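PDB 7DMB: putative methyltransferase from Emericella variicolor, which probably acts in trans as an S-adenosylmethionine-dependent methyltransferase in calbistrin biosynthesis, and binds the spent cofactor S-adenosyl-L-homocysteine. Local coordinates for residues A[63-66]-A[67-71]; A[96-99]-A[100-104]; A[172-175]-A[176-180]; A[243-246]-A[247-251]; A[342-345]-A[346-350]. All blocks are in the same frame, centred on the assembly; numbering follows the deposited sequence.

How the contacts relate
All five contacts are local, about a helical turn long, and follow one another along the chain. Contacts 1 and 2 lie on the successive helices 56-79 and 85-101, with centres about 12 Å apart, and pack through W66, V67, I71, E97 and F101. Contact 3, on helix 172-181, lines the cofactor pocket; its D178 forms a salt bridge with R248 of contact 4, in a beta-alpha-beta unit of the seven-stranded sheet, with E174 a long, weak second partner. Contact 5 opens helix 346-355, about 32 Å between centres from contact 4. The centres of contacts 2 and 4 are about 44 Å apart, on opposite sides of the chain's centre. The series runs from helical region to methyltransferase fold.

Contact 1. Residues A[63-66]-A[67-71]; sequences ARMW and VLCAI
An interior turn of helix 56-79 illustrates how a regular backbone can dress each of its sides differently, beginning with W66 and V67. The methyl V67 CG2 lies over the six-membered ring of W66, 4.1 Å from its centroid and 8° off the ring normal, a CH-pi contact between consecutive residues. It depends on the indole standing between its own backbone N and carbonyl carbon (chi1 85°). Further along, W66 CE3 meets A70 CB at 4.0 Å.

A second side is sulfur-rich: M65 bends at chi2, and M65 CE comes to 3.7 Å from C69 SG. A third pairs R64 and L68, which run alongside each other with R64 CG 4.0 Å from L68 CD1. Beneath them the alpha-helical bonds are regular. C69 N donates to M65 O at 3.0 Å, almost straight at 174°, and A70 N donates to W66 O at 2.9 Å.

Each side meets a different neighbour. W66 packs against Y319 and F322 and touches E97, V67 and I71 meet F101 of helix 85-101, M65 and C69 face helix 120-134, and L68 rests on L115 of helix 112-117.

Contact 2. Residues A[96-99]-A[100-104]; sequences SEYE and RFKQP
The carbonyl oxygen E97 O is held by two backbone N-H groups, F101 N at 3.2 Å, lying nearly on the line of the carbonyl bond, and R100 N through a weak bond. The same oxygen sits over one face of the F101 ring, toward its rim. That ring also receives Y98 CA, 4.0 Å from its centroid and 28° off the normal, so the aromatic side chain folds back on the peptide of the preceding turn.

This is the last turn of helix 85-101, where bonds spanning three residues appear beside those spanning four: K102 N reaches E99 O weakly, and Q103 N reaches R100 O at 3.2 Å. Water 1 gives a hydrogen to E99 O at 2.7 Å.

Outside this backbone, E99 and K102 run side by side into a salt bridge. K102 NZ meets E99 OE1 at 2.8 Å on the syn side, 31° out of the carboxylate plane. A bend at chi3 (-76°) lets the lysine bring CE to 3.5 Å from Y98 CE2 on the way. E97 and R100 also lie alongside, but their charged ends are modelled too close for detail to be trusted. F101 O bonds to S112 OG, and the F101 ring stacks edge-to-face with Y106.

Contact 3. Residues A[172-175]-A[176-180]; sequences LLEK and FYDWA. With SAH (S-adenosyl-L-homocysteine), chain C.
L173 and Y177 meet one turn apart on helix 172-181, a helix packed against the Rossmann-like methyltransferase fold, which puts Y177 into the wall of the cofactor pocket. The backbone bonds are those of an alpha-helix, with Y177 N donating to L173 O at 3.0 Å and 171°.

Apolar packing follows the same spacing. L173 CD2 lies 4.1 Å from Y177 CE2, the two side chains running the same way, while L172 CD2 borders F176 CB.

The polar side is acidic. E174 OE2 and D178 OD2 stand 4.4 Å apart, their carboxylate planes nearly perpendicular (88°). Water 3 bridges them, giving a hydrogen to E174 OE2 at 2.6 Å and to D178 OD2 at 2.5 Å. Water 2 likewise donates to E174 O and to D178 OD1. R248 forms a salt bridge with D178 OD1 and a long, weak ion pair with E174 OE2, which probably offsets the repulsion between the two acids.

Ligand contacts fall to Y177. The Y177 ring is sandwiched: F176 CD2 lies over the rim of one face, while the CB of S-adenosylhomocysteine sits over the centre of the other, 3.4 Å above the plane. T209, which binds the cofactor, touches both E174 and Y177. Nearest of all, Y177 OH stands 3.3 Å from the ligand's SD, the atom that bears the methyl group in the donor form.

Contact 4. Residues A[243-246]-A[247-251]; sequences DSAK and RRFEA
The guanidinium of R247 lies flat along the preceding turn, with S244 CA over its centre: R247 CZ is 3.4 Å from S244 CA. At its ends R247 NH1 meets S244 CB at 3.5 Å and R247 NH2 meets D243 CB at 3.6 Å. A bend at chi3 (-116°) turns the planar group back over the helix, where it packs on the backbone; D243 OD2 is too far away to pair with it.

The other flat group, the ring of F249, has R248 CG over the rim of one face, 3.5 Å above the plane. F249 CD2 also comes to 3.2 Å from A245 O, obliquely to the ring, and to 4.2 Å from A245 CB.

Both groups sit at the end of helix 242-248. R248 N donates to S244 O at 2.8 Å and 169°, and F249 N to A245 O at 2.9 Å, although F249 is itself the first residue to leave helical backbone angles. R248 extends from the helix toward the cofactor loop, where NH1 bonds to T209 O beside the acids of helix 172-181, so this arginine ties the helix to the edge of the binding site.

The helix is the crossover of a beta-alpha-beta unit between strands 229-236 and 255-259. A245 and F249 pack on F234 and Y257 of those strands, while F249 meets F217 and A214 of helix 211-220.

Contact 5. Residues A[342-345]-A[346-350]; sequences PCIP and PAEWD
I344 lies over the indole of W349, the two side chains crossing at about a right angle. I344 CG1 makes a CH-pi contact with the five-membered ring, 3.6 Å from its centroid and 22° off the normal, while I344 CD1 sits above the centre of the whole ring system. The same methyl, I344 CD1, touches E348 CG at 3.6 Å, so one branched side chain is shared between two residues of the new helix. It reaches them because CG1 falls between the backbone N and the carbonyl carbon (chi1 55°).

Water 4 completes this first shell in the plane of the indole, at its edge. It accepts hydrogens from W349 NE1 at 3.0 Å and from I344 N at 3.2 Å, linking the loop backbone to the ring that the loop's side chain covers.

The next shell is the start of helix 346-355. P345 occupies the N-cap position, and P345 O takes the N-H of W349 at 3.3 Å and 162°, in the carbonyl plane; E348 N adds a weak bond at 3.0 Å. P346 suits the first helical turn, where no backbone N-H is needed, and the two prolines press closely, with P345 CB 3.4 Å from P346 CD.

Farther out, E348 OE1 forms a salt bridge with R352. W349 is wedged against N310 and E312 of strand 306-313, M378 of strand 375-382 and L291 of helix 291-301, which I344 also touches, while D350 OD1 bonds to L361 N of strand 358-366.

Contact 1. Residues A[63-66]-A[67-71]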
# COMPACT_ATOMS: atom_id res chain seq x y z
N ALA A 63 10.75 -11.41 -5.35
CA ALA A 63 10.44 -11.71 -6.74
C ALA A 63 10.70 -13.18 -7.03
O ALA A 63 9.87 -13.87 -7.63
CB ALA A 63 11.27 -10.81 -7.66
N ARG A 64 11.87 -13.67 -6.59
CA ARG A 64 12.23 -15.07 -6.75
C ARG A 64 11.14 -15.99 -6.21
O ARG A 64 10.79 -16.99 -6.84
CB ARG A 64 13.55 -15.35 -6.04
CG ARG A 64 13.98 -16.80 -6.06
CD ARG A 64 15.24 -17.02 -5.22
NE ARG A 64 15.67 -18.41 -5.24
CZ ARG A 64 16.38 -18.97 -6.22
NH1 ARG A 64 16.74 -18.25 -7.28
NH2 ARG A 64 16.73 -20.25 -6.13
N MET A 65 10.58 -15.63 -5.05
CA MET A 65 9.61 -16.50 -4.40
C MET A 65 8.29 -16.52 -5.14
O MET A 65 7.73 -17.59 -5.39
CB MET A 65 9.38 -16.07 -2.96
CG MET A 65 8.34 -16.95 -2.29
SD MET A 65 9.03 -18.57 -1.90
CE MET A 65 7.63 -19.44 -1.23
N TRP A 66 7.74 -15.33 -5.46
CA TRP A 66 6.44 -15.34 -6.12
C TRP A 66 6.56 -15.88 -7.53
O TRP A 66 5.59 -16.46 -8.04
CB TRP A 66 5.76 -13.96 -6.07
CG TRP A 66 6.13 -12.95 -7.15
CD1 TRP A 66 6.92 -11.84 -6.99
CD2 TRP A 66 5.70 -12.93 -8.52
NE1 TRP A 66 7.02 -11.15 -8.17
CE2 TRP A 66 6.28 -11.80 -9.13
CE3 TRP A 66 4.88 -13.77 -9.29
CZ2 TRP A 66 6.07 -11.48 -10.47
CZ3 TRP A 66 4.68 -13.45 -10.64
CH2 TRP A 66 5.27 -12.32 -11.21
N VAL A 67 7.73 -15.75 -8.17
CA VAL A 67 7.91 -16.39 -9.47
C VAL A 67 7.88 -17.91 -9.34
O VAL A 67 7.29 -18.62 -10.16
CB VAL A 67 9.22 -15.91 -10.14
CG1 VAL A 67 9.60 -16.84 -11.31
CG2 VAL A 67 9.10 -14.46 -10.61
N LEU A 68 8.53 -18.44 -8.30
CA LEU A 68 8.50 -19.88 -8.06
C LEU A 68 7.08 -20.38 -7.81
O LEU A 68 6.64 -21.37 -8.42
CB LEU A 68 9.41 -20.23 -6.87
CG LEU A 68 10.92 -20.27 -7.11
CD1 LEU A 68 11.67 -20.10 -5.77
CD2 LEU A 68 11.31 -21.59 -7.78
N CYS A 69 6.34 -19.73 -6.90
CA CYS A 69 4.94 -20.10 -6.70
C CYS A 69 4.13 -19.99 -7.99
O CYS A 69 3.27 -20.84 -8.25
CB CYS A 69 4.27 -19.22 -5.62
SG CYS A 69 5.23 -19.00 -4.06
N ALA A 70 4.34 -18.92 -8.77
CA ALA A 70 3.56 -18.72 -9.98
C ALA A 70 3.80 -19.84 -10.98
O ALA A 70 2.86 -20.34 -11.61
CB ALA A 70 3.87 -17.36 -10.61
N ILE A 71 5.06 -20.26 -11.14
CA ILE A 71 5.39 -21.42 -11.97
C ILE A 71 4.68 -22.66 -11.44
O ILE A 71 4.07 -23.42 -12.20
CB ILE A 71 6.91 -21.64 -12.00
CG1 ILE A 71 7.63 -20.46 -12.68
CG2 ILE A 71 7.25 -22.99 -12.69
CD1 ILE A 71 9.16 -20.43 -12.39

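Contact 2. Residues A[96-99]-A[100-104]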
# COMPACT_ATOMS: atom_id res chain seq x y z
N SER A 96 0.37 -15.68 -18.92
CA SER A 96 1.16 -14.79 -19.77
C SER A 96 2.45 -14.36 -19.06
O SER A 96 3.50 -14.23 -19.70
CB SER A 96 0.33 -13.59 -20.19
OG SER A 96 0.39 -12.57 -19.21
N GLU A 97 2.40 -14.17 -17.74
CA GLU A 97 3.62 -13.85 -17.01
C GLU A 97 4.56 -15.05 -16.97
O GLU A 97 5.77 -14.90 -17.15
CB GLU A 97 3.27 -13.34 -15.61
CG GLU A 97 4.28 -12.35 -14.99
CD GLU A 97 4.43 -11.03 -15.75
OE1 GLU A 97 3.49 -10.56 -16.41
OE2 GLU A 97 5.51 -10.42 -15.66
N TYR A 98 4.02 -16.25 -16.77
CA TYR A 98 4.83 -17.47 -16.85
C TYR A 98 5.58 -17.58 -18.18
O TYR A 98 6.71 -18.09 -18.22
CB TYR A 98 3.94 -18.69 -16.64
CG TYR A 98 4.58 -20.00 -17.06
CD1 TYR A 98 5.45 -20.66 -16.20
CD2 TYR A 98 4.32 -20.57 -18.31
CE1 TYR A 98 6.03 -21.85 -16.55
CE2 TYR A 98 4.91 -21.76 -18.68
CZ TYR A 98 5.76 -22.40 -17.80
OH TYR A 98 6.37 -23.59 -18.14
N GLU A 99 4.98 -17.12 -19.28
CA GLU A 99 5.71 -17.07 -20.53
C GLU A 99 6.89 -16.10 -20.44
O GLU A 99 7.93 -16.35 -21.04
CB GLU A 99 4.77 -16.69 -21.69
CG GLU A 99 3.72 -17.74 -21.96
CD GLU A 99 4.33 -19.11 -22.29
OE1 GLU A 99 5.26 -19.16 -23.12
OE2 GLU A 99 3.90 -20.14 -21.72
N ARG A 100 6.76 -15.03 -19.64
CA ARG A 100 7.85 -14.07 -19.49
C ARG A 100 9.04 -14.65 -18.71
O ARG A 100 10.18 -14.22 -18.94
CB ARG A 100 7.35 -12.80 -18.80
CG ARG A 100 6.48 -11.87 -19.63
CD ARG A 100 6.15 -10.60 -18.83
NE ARG A 100 7.32 -9.73 -18.61
CZ ARG A 100 7.40 -8.78 -17.68
NH1 ARG A 100 6.37 -8.53 -16.86
NH2 ARG A 100 8.50 -8.04 -17.57
N PHE A 101 8.80 -15.58 -17.78
CA PHE A 101 9.89 -16.20 -17.03
C PHE A 101 10.83 -16.99 -17.94
O PHE A 101 12.02 -17.11 -17.64
CB PHE A 101 9.37 -17.16 -15.96
CG PHE A 101 8.34 -16.59 -15.03
CD1 PHE A 101 8.29 -15.24 -14.76
CD2 PHE A 101 7.44 -17.43 -14.41
CE1 PHE A 101 7.34 -14.72 -13.89
CE2 PHE A 101 6.50 -16.94 -13.54
CZ PHE A 101 6.45 -15.57 -13.27
N LYS A 102 10.31 -17.57 -19.00
CA LYS A 102 11.08 -18.40 -19.93
C LYS A 102 11.87 -17.59 -20.95
O LYS A 102 12.56 -18.17 -21.79
CB LYS A 102 10.14 -19.37 -20.63
CG LYS A 102 9.30 -20.14 -19.64
CD LYS A 102 8.42 -21.18 -20.31
CE LYS A 102 7.25 -20.52 -20.97
NZ LYS A 102 6.80 -21.30 -22.16
N GLN A 103 11.77 -16.26 -20.90
CA GLN A 103 12.55 -15.29 -21.65
C GLN A 103 13.63 -14.68 -20.76
O GLN A 103 13.46 -14.60 -19.53
CB GLN A 103 11.65 -14.18 -22.21
CG GLN A 103 10.73 -14.63 -23.33
CD GLN A 103 11.50 -15.18 -24.53
OE1 GLN A 103 12.44 -14.55 -25.03
NE2 GLN A 103 11.11 -16.37 -24.99
N PRO A 104 14.75 -14.25 -21.33
CA PRO A 104 15.82 -13.66 -20.52
C PRO A 104 15.42 -12.32 -19.91
O PRO A 104 14.45 -11.68 -20.32
CB PRO A 104 16.97 -13.47 -21.52
CG PRO A 104 16.30 -13.50 -22.87
CD PRO A 104 15.19 -14.49 -22.71
O HOH W 1 8.27 -17.30 -23.56

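Contact 3. Residues A[172-175]-A[176-180]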
# COMPACT_ATOMS: atom_id res chain seq x y z
N LEU A 172 -0.68 -12.50 9.08
CA LEU A 172 0.18 -12.25 7.92
C LEU A 172 -0.14 -10.91 7.26
O LEU A 172 0.77 -10.16 6.90
CB LEU A 172 0.05 -13.41 6.92
CG LEU A 172 1.10 -13.39 5.83
CD1 LEU A 172 1.52 -14.81 5.47
CD2 LEU A 172 0.62 -12.62 4.60
N LEU A 173 -1.43 -10.59 7.08
CA LEU A 173 -1.79 -9.34 6.42
C LEU A 173 -1.18 -8.13 7.13
O LEU A 173 -0.59 -7.25 6.49
CB LEU A 173 -3.31 -9.20 6.34
CG LEU A 173 -3.92 -9.40 4.95
CD1 LEU A 173 -5.26 -8.68 4.86
CD2 LEU A 173 -2.97 -8.93 3.85
N GLU A 174 -1.32 -8.07 8.45
CA GLU A 174 -0.75 -6.95 9.21
C GLU A 174 0.76 -6.91 9.08
O GLU A 174 1.35 -5.82 8.95
CB GLU A 174 -1.13 -7.07 10.69
CG GLU A 174 -0.46 -6.02 11.58
CD GLU A 174 -0.93 -6.12 13.03
OE1 GLU A 174 -2.06 -6.60 13.28
OE2 GLU A 174 -0.17 -5.70 13.93
N LYS A 175 1.41 -8.07 9.13
CA LYS A 175 2.86 -8.11 9.03
C LYS A 175 3.31 -7.75 7.62
O LYS A 175 4.36 -7.12 7.44
CB LYS A 175 3.36 -9.49 9.47
CG LYS A 175 3.35 -9.67 11.00
CD LYS A 175 2.98 -11.09 11.40
CE LYS A 175 3.51 -11.46 12.79
NZ LYS A 175 2.80 -12.65 13.34
N PHE A 176 2.51 -8.12 6.62
CA PHE A 176 2.80 -7.75 5.24
C PHE A 176 2.78 -6.23 5.07
O PHE A 176 3.72 -5.64 4.53
CB PHE A 176 1.79 -8.44 4.32
CG PHE A 176 1.95 -8.11 2.86
CD1 PHE A 176 2.60 -8.99 2.00
CD2 PHE A 176 1.41 -6.93 2.34
CE1 PHE A 176 2.74 -8.69 0.65
CE2 PHE A 176 1.54 -6.63 0.99
CZ PHE A 176 2.20 -7.52 0.14
N TYR A 177 1.72 -5.57 5.55
CA TYR A 177 1.71 -4.11 5.47
C TYR A 177 2.79 -3.49 6.36
O TYR A 177 3.34 -2.43 6.01
CB TYR A 177 0.31 -3.57 5.80
CG TYR A 177 -0.71 -3.90 4.72
CD1 TYR A 177 -0.48 -3.54 3.39
CD2 TYR A 177 -1.90 -4.56 5.03
CE1 TYR A 177 -1.40 -3.84 2.40
CE2 TYR A 177 -2.83 -4.87 4.03
CZ TYR A 177 -2.57 -4.50 2.72
OH TYR A 177 -3.47 -4.80 1.72
N ASP A 178 3.15 -4.15 7.48
CA ASP A 178 4.33 -3.71 8.23
C ASP A 178 5.59 -3.75 7.36
O ASP A 178 6.43 -2.83 7.44
CB ASP A 178 4.55 -4.57 9.48
CG ASP A 178 3.66 -4.15 10.66
OD1 ASP A 178 3.14 -3.01 10.67
OD2 ASP A 178 3.50 -4.97 11.59
N TRP A 179 5.76 -4.80 6.54
CA TRP A 179 6.93 -4.87 5.66
C TRP A 179 6.96 -3.70 4.69
O TRP A 179 7.99 -3.05 4.54
CB TRP A 179 6.98 -6.17 4.85
CG TRP A 179 7.97 -6.04 3.67
CD1 TRP A 179 9.33 -6.18 3.73
CD2 TRP A 179 7.68 -5.68 2.30
NE1 TRP A 179 9.90 -5.96 2.50
CE2 TRP A 179 8.91 -5.66 1.60
CE3 TRP A 179 6.50 -5.40 1.60
CZ2 TRP A 179 8.99 -5.36 0.23
CZ3 TRP A 179 6.59 -5.11 0.22
CH2 TRP A 179 7.83 -5.09 -0.43
N ALA A 180 5.85 -3.46 3.98
CA ALA A 180 5.78 -2.37 3.02
C ALA A 180 6.08 -1.03 3.68
O ALA A 180 6.85 -0.22 3.15
CB ALA A 180 4.41 -2.34 2.34
N SAH C . -3.75 0.94 5.28
CA SAH C . -3.79 -0.54 5.16
CB SAH C . -3.05 -1.04 3.91
CG SAH C . -3.89 -0.95 2.66
SD SAH C . -5.27 -2.13 2.59
C SAH C . -3.16 -1.16 6.41
O SAH C . -3.74 -2.16 6.89
OXT SAH C . -2.14 -0.61 6.88
C5' SAH C . -6.62 -1.06 2.05
C4' SAH C . -7.54 -0.67 3.19
O4' SAH C . -8.48 0.33 2.72
C3' SAH C . -8.38 -1.83 3.73
O3' SAH C . -8.31 -1.83 5.15
C2' SAH C . -9.78 -1.54 3.19
O2' SAH C . -10.84 -2.00 3.99
C1' SAH C . -9.78 -0.02 3.12
N9 SAH C . -10.71 0.51 2.12
C8 SAH C . -11.02 -0.09 0.93
N7 SAH C . -11.88 0.59 0.21
C5 SAH C . -12.16 1.71 0.98
C6 SAH C . -13.00 2.81 0.76
N6 SAH C . -13.75 2.97 -0.33
N1 SAH C . -13.05 3.76 1.73
C2 SAH C . -12.30 3.59 2.83
N3 SAH C . -11.47 2.60 3.13
C4 SAH C . -11.44 1.67 2.16
O HOH W 2 0.08 -3.38 9.51
O HOH W 3 2.39 -5.74 13.69

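Contact 4. Residues A[243-246]-A[247-251]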
# COMPACT_ATOMS: atom_id res chain seq x y z
N ASP A 243 -11.39 -3.30 16.56
CA ASP A 243 -11.00 -3.92 17.83
C ASP A 243 -9.49 -4.10 17.91
O ASP A 243 -8.84 -3.67 18.87
CB ASP A 243 -11.72 -5.25 18.02
CG ASP A 243 -13.19 -5.07 18.38
OD1 ASP A 243 -13.49 -4.06 19.04
OD2 ASP A 243 -14.04 -5.89 17.99
N SER A 244 -8.90 -4.70 16.88
CA SER A 244 -7.47 -4.97 16.93
C SER A 244 -6.66 -3.68 16.90
O SER A 244 -5.60 -3.58 17.54
CB SER A 244 -7.07 -5.89 15.78
OG SER A 244 -5.70 -5.70 15.44
N ALA A 245 -7.15 -2.66 16.20
CA ALA A 245 -6.42 -1.41 16.15
C ALA A 245 -6.52 -0.66 17.47
O ALA A 245 -5.58 0.03 17.88
CB ALA A 245 -6.90 -0.56 14.98
N LYS A 246 -7.64 -0.82 18.18
CA LYS A 246 -7.73 -0.24 19.52
C LYS A 246 -6.73 -0.91 20.47
O LYS A 246 -6.22 -0.24 21.38
CB LYS A 246 -9.15 -0.35 20.06
CG LYS A 246 -10.13 0.70 19.53
CD LYS A 246 -11.57 0.31 19.84
CE LYS A 246 -12.51 1.48 19.67
NZ LYS A 246 -13.90 1.04 19.44
N ARG A 247 -6.46 -2.21 20.28
CA ARG A 247 -5.38 -2.87 21.01
C ARG A 247 -4.02 -2.33 20.57
O ARG A 247 -3.21 -1.91 21.41
CB ARG A 247 -5.42 -4.39 20.79
CG ARG A 247 -6.53 -5.16 21.50
CD ARG A 247 -6.64 -6.59 20.90
NE ARG A 247 -7.93 -6.88 20.22
CZ ARG A 247 -8.04 -7.59 19.10
NH1 ARG A 247 -6.95 -8.09 18.50
NH2 ARG A 247 -9.24 -7.82 18.55
N ARG A 248 -3.75 -2.37 19.26
CA ARG A 248 -2.45 -1.95 18.74
C ARG A 248 -2.09 -0.53 19.17
O ARG A 248 -0.92 -0.24 19.46
CB ARG A 248 -2.42 -2.06 17.22
CG ARG A 248 -1.17 -1.49 16.58
CD ARG A 248 -1.07 -1.88 15.13
NE ARG A 248 0.29 -1.82 14.62
CZ ARG A 248 0.64 -2.20 13.40
NH1 ARG A 248 -0.29 -2.65 12.57
NH2 ARG A 248 1.90 -2.14 13.01
N PHE A 249 -3.08 0.37 19.24
CA PHE A 249 -2.83 1.77 19.57
C PHE A 249 -3.44 2.16 20.90
O PHE A 249 -3.83 3.32 21.11
CB PHE A 249 -3.33 2.67 18.45
CG PHE A 249 -2.78 2.27 17.11
CD1 PHE A 249 -1.41 2.28 16.89
CD2 PHE A 249 -3.62 1.81 16.10
CE1 PHE A 249 -0.88 1.89 15.68
CE2 PHE A 249 -3.10 1.41 14.88
CZ PHE A 249 -1.72 1.46 14.67
N GLU A 250 -3.49 1.21 21.83
CA GLU A 250 -3.97 1.50 23.18
C GLU A 250 -3.08 2.53 23.88
O GLU A 250 -3.57 3.31 24.70
CB GLU A 250 -4.03 0.19 23.96
CG GLU A 250 -4.53 0.30 25.37
CD GLU A 250 -3.41 0.62 26.33
OE1 GLU A 250 -2.27 0.19 26.04
OE2 GLU A 250 -3.68 1.32 27.33
N ALA A 251 -1.79 2.57 23.56
CA ALA A 251 -0.88 3.49 24.23
C ALA A 251 -1.14 4.96 23.90
O ALA A 251 -0.69 5.83 24.66
CB ALA A 251 0.57 3.16 23.89

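Contact 5. Residues A[342-345]-A[346-350]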
# COMPACT_ATOMS: atom_id res chain seq x y z
N PRO A 342 -5.16 -1.03 -10.90
CA PRO A 342 -5.60 0.12 -10.09
C PRO A 342 -4.47 1.03 -9.60
O PRO A 342 -4.76 2.17 -9.20
CB PRO A 342 -6.34 -0.54 -8.90
CG PRO A 342 -5.96 -1.96 -8.91
CD PRO A 342 -5.42 -2.33 -10.26
N CYS A 343 -3.22 0.58 -9.62
CA CYS A 343 -2.10 1.37 -9.09
C CYS A 343 -1.54 2.26 -10.21
O CYS A 343 -1.37 1.80 -11.34
CB CYS A 343 -1.00 0.47 -8.54
SG CYS A 343 -1.45 -0.56 -7.11
N ILE A 344 -1.25 3.52 -9.89
CA ILE A 344 -0.75 4.47 -10.88
C ILE A 344 0.49 5.17 -10.33
O ILE A 344 0.62 5.32 -9.10
CB ILE A 344 -1.83 5.49 -11.29
CG1 ILE A 344 -2.40 6.21 -10.05
CG2 ILE A 344 -2.92 4.82 -12.10
CD1 ILE A 344 -3.19 7.46 -10.35
N PRO A 345 1.43 5.60 -11.18
CA PRO A 345 2.66 6.27 -10.68
C PRO A 345 2.37 7.72 -10.31
O PRO A 345 1.27 8.21 -10.60
CB PRO A 345 3.62 6.18 -11.88
CG PRO A 345 2.68 6.19 -13.10
CD PRO A 345 1.44 5.43 -12.65
N PRO A 346 3.33 8.43 -9.70
CA PRO A 346 3.03 9.79 -9.20
C PRO A 346 2.57 10.79 -10.26
O PRO A 346 1.68 11.61 -9.99
CB PRO A 346 4.35 10.23 -8.55
CG PRO A 346 5.03 8.97 -8.17
CD PRO A 346 4.63 7.95 -9.18
N ALA A 347 3.15 10.76 -11.47
CA ALA A 347 2.72 11.68 -12.51
C ALA A 347 1.22 11.57 -12.75
O ALA A 347 0.55 12.57 -13.00
CB ALA A 347 3.49 11.43 -13.82
N GLU A 348 0.68 10.36 -12.65
CA GLU A 348 -0.76 10.20 -12.82
C GLU A 348 -1.52 10.74 -11.62
O GLU A 348 -2.56 11.39 -11.79
CB GLU A 348 -1.11 8.74 -13.09
CG GLU A 348 -2.49 8.51 -13.75
CD GLU A 348 -2.84 9.54 -14.85
OE1 GLU A 348 -4.02 10.00 -14.88
OE2 GLU A 348 -1.97 9.86 -15.69
N TRP A 349 -1.03 10.50 -10.40
CA TRP A 349 -1.66 11.09 -9.22
C TRP A 349 -1.71 12.61 -9.35
O TRP A 349 -2.76 13.22 -9.18
CB TRP A 349 -0.93 10.67 -7.95
CG TRP A 349 -1.24 9.26 -7.52
CD1 TRP A 349 -0.42 8.16 -7.63
CD2 TRP A 349 -2.46 8.79 -6.93
NE1 TRP A 349 -1.05 7.04 -7.14
CE2 TRP A 349 -2.30 7.40 -6.69
CE3 TRP A 349 -3.66 9.40 -6.57
CZ2 TRP A 349 -3.32 6.60 -6.14
CZ3 TRP A 349 -4.67 8.62 -6.00
CH2 TRP A 349 -4.49 7.23 -5.80
N ASP A 350 -0.58 13.22 -9.71
CA ASP A 350 -0.51 14.66 -9.94
C ASP A 350 -1.63 15.14 -10.86
O ASP A 350 -2.36 16.08 -10.53
CB ASP A 350 0.86 15.02 -10.52
CG ASP A 350 0.98 16.50 -10.86
OD1 ASP A 350 0.90 17.34 -9.92
OD2 ASP A 350 1.18 16.82 -12.06
O HOH W 4 -1.03 4.04 -6.78